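Local coordinates for xanthomonas outer protein D (Xanthomonas euvesicatoria, PDB 2OIX) that is a type III secreted effector whose Ulp1-family cysteine protease domain, seen here in inactive form, removes SUMO from proteins, at residues L79-R84 / L115-Q120; Y94-Q99 / Y134-H139. The protein carries 1 engineered substitution. All coordinates share one frame; numbering follows the deposited sequence.

Contact 1: L79-R84 / L115-Q120; sequences LVVDRR and LGLDYQ
Val-81 and Leu-117 meet tip to tip: CD1 of the leucine sits against both valine methyls, 3.7 Å from Val-81 CG2 and 3.9 Å from Val-81 CG1. CG2 also faces the neighbouring leucine more loosely, with Val-81 CG2 and Leu-115 CD1 4.4 Å apart. The CB of Leu-117 already points toward the strand; with CG anti to its own carbonyl carbon (chi1 -51°), CD1 arrives at the valine methyls. Beside this apolar patch runs a polar link: water 1 accepts from Arg-83 NH1 at 2.7 Å, in the guanidinium plane, and donates to Leu-115 O at 3.2 Å. The same guanidinium is held by the carbonyls of Leu-56 and Pro-62. Gly-116 takes positive phi in the Schellman motif that ends helix 102-114, and the leucines on either side of it both point toward strand 75-82. At the strand end, Arg-84, just beyond it, grips Asp-82 side-on, NE to OD1 and NH2 to OD2, both at 2.9 Å; its NH2 also pairs with Asp-157. Asp-82 OD1 also receives the backbone N of Arg-84 from the opposite face of its carboxylate, an Asx turn. Across the contact, the turn after helix 102-114 meets the strand directly through methyl groups, while Arg-83 reaches the carbonyl of Leu-115 through a water at the margin of the apolar patch.

Contact 2: Y94-Q99 / Y134-H139; sequences YDSMAQ and YSAGDH. Engineered in segment 134-139: Ala-136 (natural residue Cys).
Ser-96 projects from the loop after strand 90-94 onto the first turn of helix 136-153. Its CB lies over one face of the His-139 ring, 4.2 Å from the centroid and 27° off the ring normal, a CH-pi contact in which Ser-96 CB comes 3.9 Å from His-139 CG. At the tip, Ser-96 OG is 3.9 Å from His-139 CB and 4.0 Å from Ala-136 CA; chi1 of 61° places OG between the backbone N and the carbonyl carbon, from where it faces Ala-136 and bonds Gln-130 OE1, outside both segments. The imidazole is fixed from its edge: His-139 ND1 donates to Ser-135 O at 3.0 Å, nearly straight at 168°, and the backbone N of His-139 shares that acceptor. Behind Ser-96, Asp-95 OD2 takes the backbone N of Met-97 in an Asx turn (2.8 Å) and also bonds His-75 NE2. Ala-136, engineered in place of cysteine, packs on His-75 and Trp-76. The position of the natural cysteine, at the start of a helix and against the His-75/Asp-95 pair, is consistent with the catalytic triad of Ulp1-type clan CE proteases; Gln-130 probably contributes to the oxyanion hole.

How the contacts relate
Contacts 1 and 2 have centres about 21 Å apart, each about 12 Å from the centre of the chain, and both lie in the Ulp1-type catalytic domain. Their segments alternate along the sequence: 79-84, 94-99, 115-120, 134-139. Segment 79-84 holds the end of strand 75-82, and segment 94-99 leads out of the neighbouring antiparallel strand 90-94; helix 102-114 runs between segment 94-99 of contact 2 and segment 115-120 of contact 1. They meet directly where Val-80 CG2 packs on Tyr-94 CE2 at 3.9 Å. Contact 1 seats the turn after helix 102-114 on the sheet, whereas contact 2 joins the loop leaving strand 90-94 to helix 136-153, which probably brings together parts of the active site.

Contact 1: L79-R84 / L115-Q120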
loop_
_atom_site.group_PDB
_atom_site.type_symbol
_atom_site.label_atom_id
_atom_site.label_comp_id
_atom_site.label_asym_id
_atom_site.label_seq_id
_atom_site.Cartn_x
_atom_site.Cartn_y
_atom_site.Cartn_z
ATOM N N LEU A 79 -1.225 0.748 3.634
ATOM C CA LEU A 79 -1.557 2.127 3.897
ATOM C C LEU A 79 -1.614 2.851 2.537
ATOM O O LEU A 79 -0.653 2.810 1.775
ATOM C CB LEU A 79 -0.465 2.799 4.762
ATOM C CG LEU A 79 -0.785 4.218 5.064
ATOM C CD1 LEU A 79 -2.086 4.272 5.953
ATOM C CD2 LEU A 79 0.429 4.930 5.710
ATOM N N VAL A 80 -2.685 3.599 2.265
ATOM C CA VAL A 80 -2.783 4.360 1.006
ATOM C C VAL A 80 -2.794 5.844 1.383
ATOM O O VAL A 80 -3.547 6.301 2.281
ATOM C CB VAL A 80 -4.044 3.972 0.176
ATOM C CG1 VAL A 80 -4.168 4.834 -1.113
ATOM C CG2 VAL A 80 -4.015 2.520 -0.168
ATOM N N VAL A 81 -1.963 6.620 0.733
ATOM C CA VAL A 81 -1.933 8.055 1.043
ATOM C C VAL A 81 -2.283 8.844 -0.240
ATOM O O VAL A 81 -1.627 8.635 -1.267
ATOM C CB VAL A 81 -0.550 8.504 1.564
ATOM C CG1 VAL A 81 -0.470 9.964 1.596
ATOM C CG2 VAL A 81 -0.214 7.928 2.957
ATOM N N ASP A 82 -3.295 9.722 -0.188
ATOM C CA ASP A 82 -3.752 10.472 -1.339
ATOM C C ASP A 82 -3.514 11.942 -1.039
ATOM O O ASP A 82 -4.265 12.555 -0.294
ATOM C CB ASP A 82 -5.246 10.209 -1.608
ATOM C CG ASP A 82 -5.876 11.242 -2.578
ATOM O OD1 ASP A 82 -5.137 11.882 -3.375
ATOM O OD2 ASP A 82 -7.111 11.451 -2.562
ATOM N N ARG A 83 -2.422 12.490 -1.560
ATOM C CA ARG A 83 -2.133 13.894 -1.295
ATOM C C ARG A 83 -2.334 14.820 -2.484
ATOM O O ARG A 83 -1.670 15.870 -2.590
ATOM C CB ARG A 83 -0.748 14.061 -0.670
ATOM C CG ARG A 83 0.325 13.481 -1.541
ATOM C CD ARG A 83 1.578 13.040 -0.795
ATOM N NE ARG A 83 2.400 12.362 -1.792
ATOM C CZ ARG A 83 3.515 11.701 -1.563
ATOM N NH1 ARG A 83 4.024 11.635 -0.334
ATOM N NH2 ARG A 83 4.123 11.123 -2.596
ATOM N N ARG A 84 -3.316 14.502 -3.325
ATOM C CA ARG A 84 -3.613 15.327 -4.497
ATOM C C ARG A 84 -3.998 16.738 -4.027
ATOM O O ARG A 84 -3.660 17.746 -4.651
ATOM C CB ARG A 84 -4.730 14.743 -5.354
ATOM C CG ARG A 84 -4.317 13.552 -6.204
ATOM C CD ARG A 84 -5.524 13.036 -6.915
ATOM N NE ARG A 84 -6.336 12.307 -5.942
ATOM C CZ ARG A 84 -7.515 11.747 -6.221
ATOM N NH1 ARG A 84 -8.046 11.868 -7.440
ATOM N NH2 ARG A 84 -8.174 11.095 -5.268
ATOM N N LEU A 115 5.943 10.586 7.044
ATOM C CA LEU A 115 5.597 11.196 5.757
ATOM C C LEU A 115 5.104 12.636 5.915
ATOM O O LEU A 115 4.682 13.264 4.926
ATOM C CB LEU A 115 4.563 10.340 4.992
ATOM C CG LEU A 115 5.159 9.087 4.336
ATOM C CD1 LEU A 115 4.030 8.160 3.946
ATOM C CD2 LEU A 115 6.112 9.338 3.154
ATOM N N GLY A 116 5.152 13.148 7.149
ATOM C CA GLY A 116 4.563 14.422 7.474
ATOM C C GLY A 116 3.063 14.511 7.716
ATOM O O GLY A 116 2.512 15.630 7.766
ATOM N N LEU A 117 2.399 13.380 7.926
ATOM C CA LEU A 117 0.945 13.359 8.057
ATOM C C LEU A 117 0.540 13.369 9.508
ATOM O O LEU A 117 1.361 13.119 10.391
ATOM C CB LEU A 117 0.335 12.124 7.350
ATOM C CG LEU A 117 0.791 11.928 5.897
ATOM C CD1 LEU A 117 -0.015 10.801 5.352
ATOM C CD2 LEU A 117 0.606 13.202 5.076
ATOM N N ASP A 118 -0.711 13.738 9.758
ATOM C CA ASP A 118 -1.289 13.625 11.082
ATOM C C ASP A 118 -1.856 12.210 11.156
ATOM O O ASP A 118 -2.881 11.935 10.558
ATOM C CB ASP A 118 -2.427 14.627 11.254
ATOM C CG ASP A 118 -3.131 14.475 12.597
ATOM O OD1 ASP A 118 -2.770 13.533 13.356
ATOM O OD2 ASP A 118 -4.040 15.291 12.894
ATOM N N TYR A 119 -1.207 11.342 11.913
ATOM C CA TYR A 119 -1.591 9.924 11.959
ATOM C C TYR A 119 -3.021 9.724 12.466
ATOM O O TYR A 119 -3.666 8.727 12.147
ATOM C CB TYR A 119 -0.570 9.102 12.785
ATOM C CG TYR A 119 -0.736 9.264 14.273
ATOM C CD1 TYR A 119 -1.613 8.439 14.995
ATOM C CD2 TYR A 119 -0.070 10.293 14.960
ATOM C CE1 TYR A 119 -1.803 8.627 16.395
ATOM C CE2 TYR A 119 -0.246 10.475 16.338
ATOM C CZ TYR A 119 -1.111 9.650 17.039
ATOM O OH TYR A 119 -1.259 9.874 18.384
ATOM N N GLN A 120 -3.522 10.683 13.236
ATOM C CA GLN A 120 -4.858 10.581 13.785
ATOM C C GLN A 120 -5.912 10.700 12.691
ATOM O O GLN A 120 -7.036 10.239 12.880
ATOM C CB GLN A 120 -5.081 11.624 14.865
ATOM C CG GLN A 120 -4.299 11.321 16.101
ATOM C CD GLN A 120 -4.776 12.120 17.284
ATOM O OE1 GLN A 120 -4.045 12.953 17.833
ATOM N NE2 GLN A 120 -6.021 11.883 17.682
HETATM O O HOH W 1 3.498 12.949 1.987
#

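Contact 2: Y94-Q99 / Y134-H139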
loop_
_atom_site.group_PDB
_atom_site.type_symbol
_atom_site.label_atom_id
_atom_site.label_comp_id
_atom_site.label_asym_id
_atom_site.label_seq_id
_atom_site.Cartn_x
_atom_site.Cartn_y
_atom_site.Cartn_z
ATOM N N TYR A 94 -5.730 -0.503 5.591
ATOM C CA TYR A 94 -6.459 -1.764 5.378
ATOM C C TYR A 94 -5.659 -2.894 6.030
ATOM O O TYR A 94 -4.490 -3.142 5.678
ATOM C CB TYR A 94 -6.669 -2.060 3.890
ATOM C CG TYR A 94 -7.307 -0.905 3.061
ATOM C CD1 TYR A 94 -8.679 -0.873 2.860
ATOM C CD2 TYR A 94 -6.532 0.065 2.426
ATOM C CE1 TYR A 94 -9.300 0.118 2.096
ATOM C CE2 TYR A 94 -7.130 1.098 1.641
ATOM C CZ TYR A 94 -8.537 1.092 1.473
ATOM O OH TYR A 94 -9.161 2.062 0.727
ATOM N N ASP A 95 -6.278 -3.514 7.016
ATOM C CA ASP A 95 -5.672 -4.655 7.706
ATOM C C ASP A 95 -6.624 -5.842 7.674
ATOM O O ASP A 95 -7.762 -5.746 8.122
ATOM C CB ASP A 95 -5.323 -4.224 9.140
ATOM C CG ASP A 95 -4.573 -5.311 9.928
ATOM O OD1 ASP A 95 -4.012 -4.983 10.995
ATOM O OD2 ASP A 95 -4.558 -6.496 9.522
ATOM N N SER A 96 -6.170 -6.974 7.154
ATOM C CA SER A 96 -7.040 -8.046 6.918
ATOM C C SER A 96 -7.095 -8.992 8.125
ATOM O O SER A 96 -7.814 -10.039 8.100
ATOM C CB SER A 96 -6.526 -8.765 5.690
ATOM O OG SER A 96 -5.213 -9.260 5.904
ATOM N N MET A 97 -6.308 -8.684 9.160
ATOM C CA MET A 97 -6.148 -9.579 10.314
ATOM C C MET A 97 -7.407 -9.539 11.133
ATOM O O MET A 97 -7.845 -8.463 11.539
ATOM C CB MET A 97 -4.958 -9.193 11.200
ATOM C CG MET A 97 -4.596 -10.276 12.257
ATOM S SD MET A 97 -3.222 -9.816 13.372
ATOM C CE MET A 97 -1.826 -10.456 12.420
ATOM N N ALA A 98 -7.965 -10.722 11.368
ATOM C CA ALA A 98 -9.232 -10.924 12.081
ATOM C C ALA A 98 -9.264 -10.266 13.467
ATOM O O ALA A 98 -10.186 -9.501 13.784
ATOM C CB ALA A 98 -9.531 -12.414 12.195
ATOM N N GLN A 99 -8.267 -10.586 14.291
ATOM C CA GLN A 99 -8.094 -9.920 15.573
ATOM C C GLN A 99 -6.862 -9.020 15.512
ATOM O O GLN A 99 -5.718 -9.482 15.642
ATOM C CB GLN A 99 -8.021 -10.934 16.722
ATOM C CG GLN A 99 -9.379 -11.527 17.110
ATOM C CD GLN A 99 -9.259 -12.869 17.803
ATOM O OE1 GLN A 99 -8.215 -13.521 17.742
ATOM N NE2 GLN A 99 -10.335 -13.294 18.467
ATOM N N TYR A 134 -0.972 -16.686 6.574
ATOM C CA TYR A 134 -0.056 -16.674 5.426
ATOM C C TYR A 134 -0.501 -15.807 4.229
ATOM O O TYR A 134 0.305 -15.500 3.318
ATOM C CB TYR A 134 0.235 -18.107 4.968
ATOM C CG TYR A 134 1.177 -18.857 5.901
ATOM C CD1 TYR A 134 2.154 -18.173 6.643
ATOM C CD2 TYR A 134 1.118 -20.245 6.018
ATOM C CE1 TYR A 134 3.034 -18.866 7.499
ATOM C CE2 TYR A 134 1.989 -20.940 6.862
ATOM C CZ TYR A 134 2.945 -20.242 7.595
ATOM O OH TYR A 134 3.818 -20.919 8.436
ATOM N N SER A 135 -1.771 -15.399 4.237
ATOM C CA SER A 135 -2.328 -14.618 3.125
ATOM C C SER A 135 -2.458 -13.091 3.335
ATOM O O SER A 135 -3.063 -12.410 2.508
ATOM C CB SER A 135 -3.654 -15.239 2.679
ATOM O OG SER A 135 -4.572 -15.311 3.766
ATOM N N ALA A 136 -1.869 -12.535 4.389
ATOM C CA ALA A 136 -1.910 -11.077 4.549
ATOM C C ALA A 136 -1.368 -10.441 3.254
ATOM O O ALA A 136 -1.965 -9.513 2.710
ATOM C CB ALA A 136 -1.142 -10.629 5.797
ATOM N N GLY A 137 -0.290 -11.017 2.716
ATOM C CA GLY A 137 0.350 -10.556 1.479
ATOM C C GLY A 137 -0.549 -10.511 0.258
ATOM O O GLY A 137 -0.523 -9.531 -0.503
ATOM N N ASP A 138 -1.304 -11.587 0.047
ATOM C CA ASP A 138 -2.276 -11.671 -1.023
ATOM C C ASP A 138 -3.306 -10.527 -0.905
ATOM O O ASP A 138 -3.684 -9.906 -1.910
ATOM C CB ASP A 138 -2.982 -13.034 -0.979
ATOM C CG ASP A 138 -1.998 -14.252 -1.034
ATOM O OD1 ASP A 138 -2.205 -15.191 -1.860
ATOM O OD2 ASP A 138 -1.073 -14.348 -0.201
ATOM N N HIS A 139 -3.770 -10.282 0.315
ATOM C CA HIS A 139 -4.797 -9.269 0.568
ATOM C C HIS A 139 -4.275 -7.846 0.234
ATOM O O HIS A 139 -4.985 -7.041 -0.394
ATOM C CB HIS A 139 -5.312 -9.365 2.009
ATOM C CG HIS A 139 -6.316 -10.455 2.228
ATOM N ND1 HIS A 139 -5.948 -11.747 2.526
ATOM C CD2 HIS A 139 -7.672 -10.445 2.221
ATOM C CE1 HIS A 139 -7.030 -12.494 2.684
ATOM N NE2 HIS A 139 -8.091 -11.736 2.488
#